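Local coordinates for protein serpin-12 (Manduca sexta, PDB 6CJ7) that probably inhibits serine proteases as a member of the serpin family and controls the prophenoloxidase activation system in larval hemolymph, at residues F105-P109 with Q110-I114; S250-S253 with M254-A258. All blocks are in the same frame, centred on the assembly; numbering follows the deposited sequence.

Contact 1. Residues F105-P109 with Q110-I114; sequences FNLNP and QFKRI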
ATOM      1  N   PHE A 105     -24.819  -5.730  15.846  1.00 27.00           N
ATOM      2  CA  PHE A 105     -24.022  -6.911  16.142  1.00 27.75           C
ATOM      3  C   PHE A 105     -23.242  -6.694  17.432  1.00 30.50           C
ATOM      4  O   PHE A 105     -22.776  -5.585  17.710  1.00 34.09           O
ATOM      5  CB  PHE A 105     -23.058  -7.220  14.983  1.00 23.89           C
ATOM      6  CG  PHE A 105     -23.761  -7.652  13.731  1.00 25.97           C
ATOM      7  CD1 PHE A 105     -24.273  -6.711  12.851  1.00 29.05           C
ATOM      8  CD2 PHE A 105     -23.954  -9.001  13.454  1.00 25.54           C
ATOM      9  CE1 PHE A 105     -24.954  -7.109  11.709  1.00 29.34           C
ATOM     10  CE2 PHE A 105     -24.625  -9.403  12.315  1.00 23.56           C
ATOM     11  CZ  PHE A 105     -25.129  -8.453  11.441  1.00 27.23           C
ATOM     12  N   ASN A 106     -23.109  -7.750  18.221  1.00 28.70           N
ATOM     13  CA  ASN A 106     -22.237  -7.724  19.385  1.00 28.91           C
ATOM     14  C   ASN A 106     -20.825  -8.074  18.942  1.00 28.06           C
ATOM     15  O   ASN A 106     -20.616  -9.077  18.255  1.00 29.79           O
ATOM     16  CB  ASN A 106     -22.721  -8.709  20.449  1.00 33.18           C
ATOM     17  CG  ASN A 106     -24.074  -8.333  21.007  1.00 43.58           C
ATOM     18  OD1 ASN A 106     -24.282  -7.203  21.452  1.00 48.23           O
ATOM     19  ND2 ASN A 106     -25.011  -9.271  20.971  1.00 51.97           N
ATOM     20  N   LEU A 107     -19.858  -7.253  19.332  1.00 29.91           N
ATOM     21  CA  LEU A 107     -18.492  -7.532  18.920  1.00 27.64           C
ATOM     22  C   LEU A 107     -17.945  -8.721  19.704  1.00 29.00           C
ATOM     23  O   LEU A 107     -18.335  -8.976  20.846  1.00 33.76           O
ATOM     24  CB  LEU A 107     -17.600  -6.299  19.100  1.00 32.96           C
ATOM     25  CG  LEU A 107     -17.234  -5.717  20.466  1.00 38.68           C
ATOM     26  CD1 LEU A 107     -16.104  -6.486  21.141  1.00 45.36           C
ATOM     27  CD2 LEU A 107     -16.832  -4.261  20.275  1.00 38.95           C
ATOM     28  N   ASN A 108     -17.066  -9.476  19.057  1.00 25.54           N
ATOM     29  CA  ASN A 108     -16.362 -10.571  19.714  1.00 27.21           C
ATOM     30  C   ASN A 108     -15.136 -10.010  20.429  1.00 27.17           C
ATOM     31  O   ASN A 108     -14.263  -9.429  19.774  1.00 24.86           O
ATOM     32  CB  ASN A 108     -15.974 -11.619  18.674  1.00 26.10           C
ATOM     33  CG  ASN A 108     -15.286 -12.828  19.269  1.00 26.11           C
ATOM     34  OD1 ASN A 108     -14.116 -12.778  19.635  1.00 32.37           O
ATOM     35  ND2 ASN A 108     -16.016 -13.934  19.355  1.00 27.78           N
ATOM     36  N   PRO A 109     -15.052 -10.114  21.758  1.00 28.15           N
ATOM     37  CA  PRO A 109     -13.919  -9.503  22.469  1.00 29.27           C
ATOM     38  C   PRO A 109     -12.578 -10.107  22.102  1.00 25.83           C
ATOM     39  O   PRO A 109     -11.562  -9.398  22.131  1.00 29.42           O
ATOM     40  CB  PRO A 109     -14.261  -9.747  23.946  1.00 36.42           C
ATOM     41  CG  PRO A 109     -15.741 -10.020  23.959  1.00 40.66           C
ATOM     42  CD  PRO A 109     -16.025 -10.729  22.676  1.00 35.60           C
ATOM     43  N   GLN A 110     -12.546 -11.395  21.753  1.00 27.33           N
ATOM     44  CA  GLN A 110     -11.290 -12.033  21.371  1.00 30.74           C
ATOM     45  C   GLN A 110     -10.798 -11.517  20.027  1.00 29.52           C
ATOM     46  O   GLN A 110      -9.597 -11.276  19.853  1.00 31.48           O
ATOM     47  CB  GLN A 110     -11.465 -13.553  21.340  1.00 36.89           C
ATOM     48  CG  GLN A 110     -10.255 -14.333  20.849  1.00 41.97           C
ATOM     49  CD  GLN A 110     -10.420 -15.841  21.039  1.00 63.75           C
ATOM     50  OE1 GLN A 110     -11.378 -16.440  20.548  1.00 71.69           O
ATOM     51  NE2 GLN A 110      -9.486 -16.453  21.759  1.00 68.80           N
ATOM     52  N   PHE A 111     -11.711 -11.343  19.063  1.00 28.88           N
ATOM     53  CA  PHE A 111     -11.328 -10.708  17.807  1.00 26.57           C
ATOM     54  C   PHE A 111     -10.774  -9.312  18.060  1.00 23.05           C
ATOM     55  O   PHE A 111      -9.748  -8.914  17.485  1.00 24.07           O
ATOM     56  CB  PHE A 111     -12.538 -10.645  16.864  1.00 20.99           C
ATOM     57  CG  PHE A 111     -12.222 -10.107  15.486  1.00 21.23           C
ATOM     58  CD1 PHE A 111     -12.140  -8.743  15.260  1.00 21.28           C
ATOM     59  CD2 PHE A 111     -12.011 -10.974  14.427  1.00 21.53           C
ATOM     60  CE1 PHE A 111     -11.861  -8.244  13.994  1.00 20.48           C
ATOM     61  CE2 PHE A 111     -11.734 -10.475  13.147  1.00 23.04           C
ATOM     62  CZ  PHE A 111     -11.654  -9.111  12.945  1.00 20.00           C
ATOM     63  N   LYS A 112     -11.443  -8.547  18.920  1.00 22.42           N
ATOM     64  CA  LYS A 112     -10.951  -7.213  19.240  1.00 21.77           C
ATOM     65  C   LYS A 112      -9.557  -7.263  19.855  1.00 25.40           C
ATOM     66  O   LYS A 112      -8.692  -6.460  19.492  1.00 26.42           O
ATOM     67  CB  LYS A 112     -11.936  -6.496  20.162  1.00 26.97           C
ATOM     68  CG  LYS A 112     -11.449  -5.122  20.607  1.00 28.51           C
ATOM     69  CD  LYS A 112     -12.382  -4.517  21.635  1.00 35.55           C
ATOM     70  CE  LYS A 112     -11.876  -3.176  22.141  1.00 41.30           C
ATOM     71  NZ  LYS A 112     -12.096  -2.079  21.170  1.00 45.81           N
ATOM     72  N   ARG A 113      -9.308  -8.219  20.752  1.00 24.70           N
ATOM     73  CA  ARG A 113      -7.982  -8.329  21.358  1.00 29.08           C
ATOM     74  C   ARG A 113      -6.909  -8.592  20.308  1.00 28.90           C
ATOM     75  O   ARG A 113      -5.843  -7.968  20.328  1.00 31.88           O
ATOM     76  CB  ARG A 113      -7.961  -9.442  22.411  1.00 36.31           C
ATOM     77  CG  ARG A 113      -8.380  -9.006  23.802  1.00 47.99           C
ATOM     78  CD  ARG A 113      -8.309 -10.155  24.816  1.00 47.84           C
ATOM     79  NE  ARG A 113      -9.653 -10.542  25.233  1.00 51.40           N
ATOM     80  CZ  ARG A 113     -10.235 -11.698  24.935  1.00 50.23           C
ATOM     81  NH1 ARG A 113     -11.468 -11.924  25.339  1.00 47.34           N
ATOM     82  NH2 ARG A 113      -9.589 -12.626  24.240  1.00 56.70           N
ATOM     83  N   ILE A 114      -7.178  -9.513  19.379  1.00 26.19           N
ATOM     84  CA  ILE A 114      -6.206  -9.822  18.336  1.00 27.87           C
ATOM     85  C   ILE A 114      -6.007  -8.620  17.421  1.00 24.31           C
ATOM     86  O   ILE A 114      -4.887  -8.341  16.975  1.00 24.28           O
ATOM     87  CB  ILE A 114      -6.648 -11.074  17.552  1.00 29.05           C
ATOM     88  CG1 ILE A 114      -6.766 -12.273  18.487  1.00 34.29           C
ATOM     89  CG2 ILE A 114      -5.670 -11.388  16.431  1.00 33.71           C
ATOM     90  CD1 ILE A 114      -7.517 -13.435  17.869  1.00 41.62           C
TER
HETATM   91  O   HOH W   1     -14.263 -16.660  19.469  1.00 47.37           O

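Contact 2. Residues S250-S253 with M254-A258; sequences SSLS and MEDVA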
ATOM      1  N   SER A 250       4.026  -6.756 -14.731  1.00 37.30           N
ATOM      2  CA  SER A 250       3.491  -8.115 -14.771  1.00 42.67           C
ATOM      3  C   SER A 250       4.564  -9.156 -14.466  1.00 43.05           C
ATOM      4  O   SER A 250       4.292 -10.160 -13.793  1.00 46.75           O
ATOM      5  CB  SER A 250       2.859  -8.389 -16.134  1.00 48.96           C
ATOM      6  OG  SER A 250       1.681  -7.626 -16.306  1.00 53.34           O
ATOM      7  N   SER A 251       5.791  -8.932 -14.939  1.00 41.19           N
ATOM      8  CA  SER A 251       6.857  -9.919 -14.821  1.00 45.80           C
ATOM      9  C   SER A 251       7.630  -9.826 -13.512  1.00 44.07           C
ATOM     10  O   SER A 251       8.304 -10.793 -13.138  1.00 50.31           O
ATOM     11  CB  SER A 251       7.842  -9.776 -15.988  1.00 53.38           C
ATOM     12  OG  SER A 251       8.665  -8.627 -15.835  1.00 56.58           O
ATOM     13  N   LEU A 252       7.546  -8.701 -12.810  1.00 34.48           N
ATOM     14  CA  LEU A 252       8.424  -8.432 -11.675  1.00 33.13           C
ATOM     15  C   LEU A 252       7.901  -9.110 -10.414  1.00 34.14           C
ATOM     16  O   LEU A 252       6.821  -8.766  -9.923  1.00 36.90           O
ATOM     17  CB  LEU A 252       8.541  -6.924 -11.461  1.00 34.14           C
ATOM     18  CG  LEU A 252       9.484  -6.459 -10.354  1.00 35.98           C
ATOM     19  CD1 LEU A 252      10.925  -6.766 -10.726  1.00 39.57           C
ATOM     20  CD2 LEU A 252       9.297  -4.969 -10.088  1.00 34.91           C
ATOM     21  N   SER A 253       8.672 -10.052  -9.875  1.00 31.26           N
ATOM     22  CA  SER A 253       8.309 -10.698  -8.623  1.00 28.81           C
ATOM     23  C   SER A 253       8.903  -9.940  -7.439  1.00 28.21           C
ATOM     24  O   SER A 253       9.889  -9.211  -7.567  1.00 30.50           O
ATOM     25  CB  SER A 253       8.779 -12.152  -8.599  1.00 31.23           C
ATOM     26  OG  SER A 253      10.176 -12.237  -8.394  1.00 33.20           O
ATOM     27  N   MET A 254       8.279 -10.112  -6.271  1.00 29.47           N
ATOM     28  CA  MET A 254       8.829  -9.497  -5.068  1.00 28.24           C
ATOM     29  C   MET A 254      10.092 -10.207  -4.594  1.00 29.40           C
ATOM     30  O   MET A 254      10.884  -9.608  -3.860  1.00 28.13           O
ATOM     31  CB  MET A 254       7.784  -9.464  -3.949  1.00 29.62           C
ATOM     32  CG  MET A 254       6.645  -8.479  -4.184  1.00 29.05           C
ATOM     33  SD  MET A 254       7.192  -6.786  -4.542  1.00 29.95           S
ATOM     34  CE  MET A 254       6.833  -6.670  -6.294  1.00 30.64           C
ATOM     35  N   GLU A 255      10.302 -11.460  -5.007  1.00 27.11           N
ATOM     36  CA  GLU A 255      11.591 -12.098  -4.778  1.00 30.63           C
ATOM     37  C   GLU A 255      12.681 -11.400  -5.579  1.00 32.22           C
ATOM     38  O   GLU A 255      13.799 -11.214  -5.084  1.00 32.87           O
ATOM     39  CB  GLU A 255      11.513 -13.583  -5.136  1.00 33.18           C
ATOM     40  CG  GLU A 255      10.630 -14.412  -4.191  1.00 45.58           C
ATOM     41  CD  GLU A 255       9.138 -14.111  -4.328  1.00 52.48           C
ATOM     42  OE1 GLU A 255       8.686 -13.768  -5.444  1.00 51.55           O
ATOM     43  OE2 GLU A 255       8.418 -14.212  -3.312  1.00 53.35           O
ATOM     44  N   ASP A 256      12.369 -11.002  -6.819  1.00 30.25           N
ATOM     45  CA  ASP A 256      13.287 -10.167  -7.590  1.00 30.99           C
ATOM     46  C   ASP A 256      13.574  -8.863  -6.859  1.00 27.17           C
ATOM     47  O   ASP A 256      14.734  -8.449  -6.728  1.00 30.29           O
ATOM     48  CB  ASP A 256      12.704  -9.860  -8.972  1.00 38.65           C
ATOM     49  CG  ASP A 256      12.654 -11.069  -9.879  1.00 48.97           C
ATOM     50  OD1 ASP A 256      13.606 -11.878  -9.855  1.00 48.78           O
ATOM     51  OD2 ASP A 256      11.662 -11.197 -10.630  1.00 52.74           O
ATOM     52  N   VAL A 257      12.521  -8.196  -6.386  1.00 27.02           N
ATOM     53  CA  VAL A 257      12.688  -6.915  -5.706  1.00 25.31           C
ATOM     54  C   VAL A 257      13.557  -7.078  -4.464  1.00 24.03           C
ATOM     55  O   VAL A 257      14.476  -6.282  -4.226  1.00 27.04           O
ATOM     56  CB  VAL A 257      11.313  -6.303  -5.372  1.00 23.75           C
ATOM     57  CG1 VAL A 257      11.483  -5.015  -4.576  1.00 24.58           C
ATOM     58  CG2 VAL A 257      10.548  -6.011  -6.658  1.00 25.43           C
ATOM     59  N   ALA A 258      13.300  -8.117  -3.664  1.00 24.09           N
ATOM     60  CA  ALA A 258      14.113  -8.335  -2.468  1.00 24.69           C
ATOM     61  C   ALA A 258      15.591  -8.476  -2.816  1.00 27.10           C
ATOM     62  O   ALA A 258      16.454  -7.967  -2.093  1.00 30.79           O
ATOM     63  CB  ALA A 258      13.619  -9.567  -1.709  1.00 27.44           C
TER

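Contact 1. Residues F105-P109 with Q110-I114
N108 caps the helix that starts at P109: its carboxamide oxygen OD1 accepts from F111 N at 2.9 Å, with the N-H aimed well at it. The torsion that allows this sets CG anti to N108 N (chi1 -178°), which carries the carboxamide toward the amides of the first turn. The donor stands tilted by 17° from the plane of that carboxamide. On the other end of the group, ND2 gives a hydrogen to a water that in turn donates to OE1 of Q110, so one water bridges the two amide side chains.

The backbone carbonyl of N108 takes K112 N at 3.1 Å, lying in the carbonyl plane, and the next carbonyl, P109 O, takes R113 N at 2.9 Å. P109 has no N-H, which costs nothing at the first helical position, where a backbone N-H has no acceptor within the helix. R113, an exposed side chain, bends at chi3 so that P109 O lies over one face of its guanidinium, and NH1 comes to 3.8 Å from P109 CB. L107 CD1 meets the aliphatic part of K112, 4.2 Å from CD, and the amine beyond forms a salt bridge with D122.

The contact lies at the protein surface, where the short strand 106-107, paired antiparallel with strand 306-307, passes into helix 109-118; L107, F111 and K112 all rest on L123 of strand 123-126.

Contact 2. Residues S250-S253 with M254-A258
OD2 of D256 is gripped twice by S253: the backbone N donates to it at 3.3 Å, and OG approaches to 2.9 Å in a weak hydrogen bond. The backbone donor meets OD2 on the anti side, 24° out of the carboxylate plane. Conversely, S253 OG accepts from D256 N at 3.0 Å, the N-H pointing almost straight at it. The serine hydroxyl can serve both because chi1 of 75° holds OG between the backbone N and the carbonyl carbon, facing the first turn. D256, for its part, has CG anti to its own carbonyl carbon, which carries the carboxylate back toward the start of the helix; there its negative charge would probably be favoured by the helix dipole.

With an alanine at D256, S253 N is likely to lose this acceptor and the S253 hydroxyl to turn more freely, although the backbone N of the new residue could still donate to OG.

The first backbone bond of the turn runs from V257 N to S253 O at 3.1 Å. Beside this bond, L252 CD2 packs against V257 CG2 at 3.8 Å, the two side chains crossing at about a right angle, while L252 CD1 touches D256 CB. At the outer side, E255 brings OE1 to 3.5 Å from S253 CB. M254 and V257 turn inward, M254 onto P371 and M374 of strand 370-377 and V257 onto I362 and W364 of strand 359-365.

Reciprocal bonding of this kind between S253 and D256 is a capping box, here opening helix 254-260 after the two residues, L252 and S253, that separate it from helix 245-251 in the serpin fold.

Overall arrangement
Both contacts are local and lie in series along the chain, neither nested nor crossed. From the N terminus, contact 1 comes first, turning the chain from strand 106-107 into helix 109-118, which is followed by strand 123-126. After helix 131-145 and several strands, contact 2 makes the tight step between helices 245-251 and 254-260, and the chain then continues into strand 265-282. Their centres are 37 Å apart and their nearest atoms about 24 Å, so they belong to separate regions of one serpin domain. Contact 1 is thus a strand-to-helix step far out at the surface, whereas contact 2 is a partly buried helix-to-helix step.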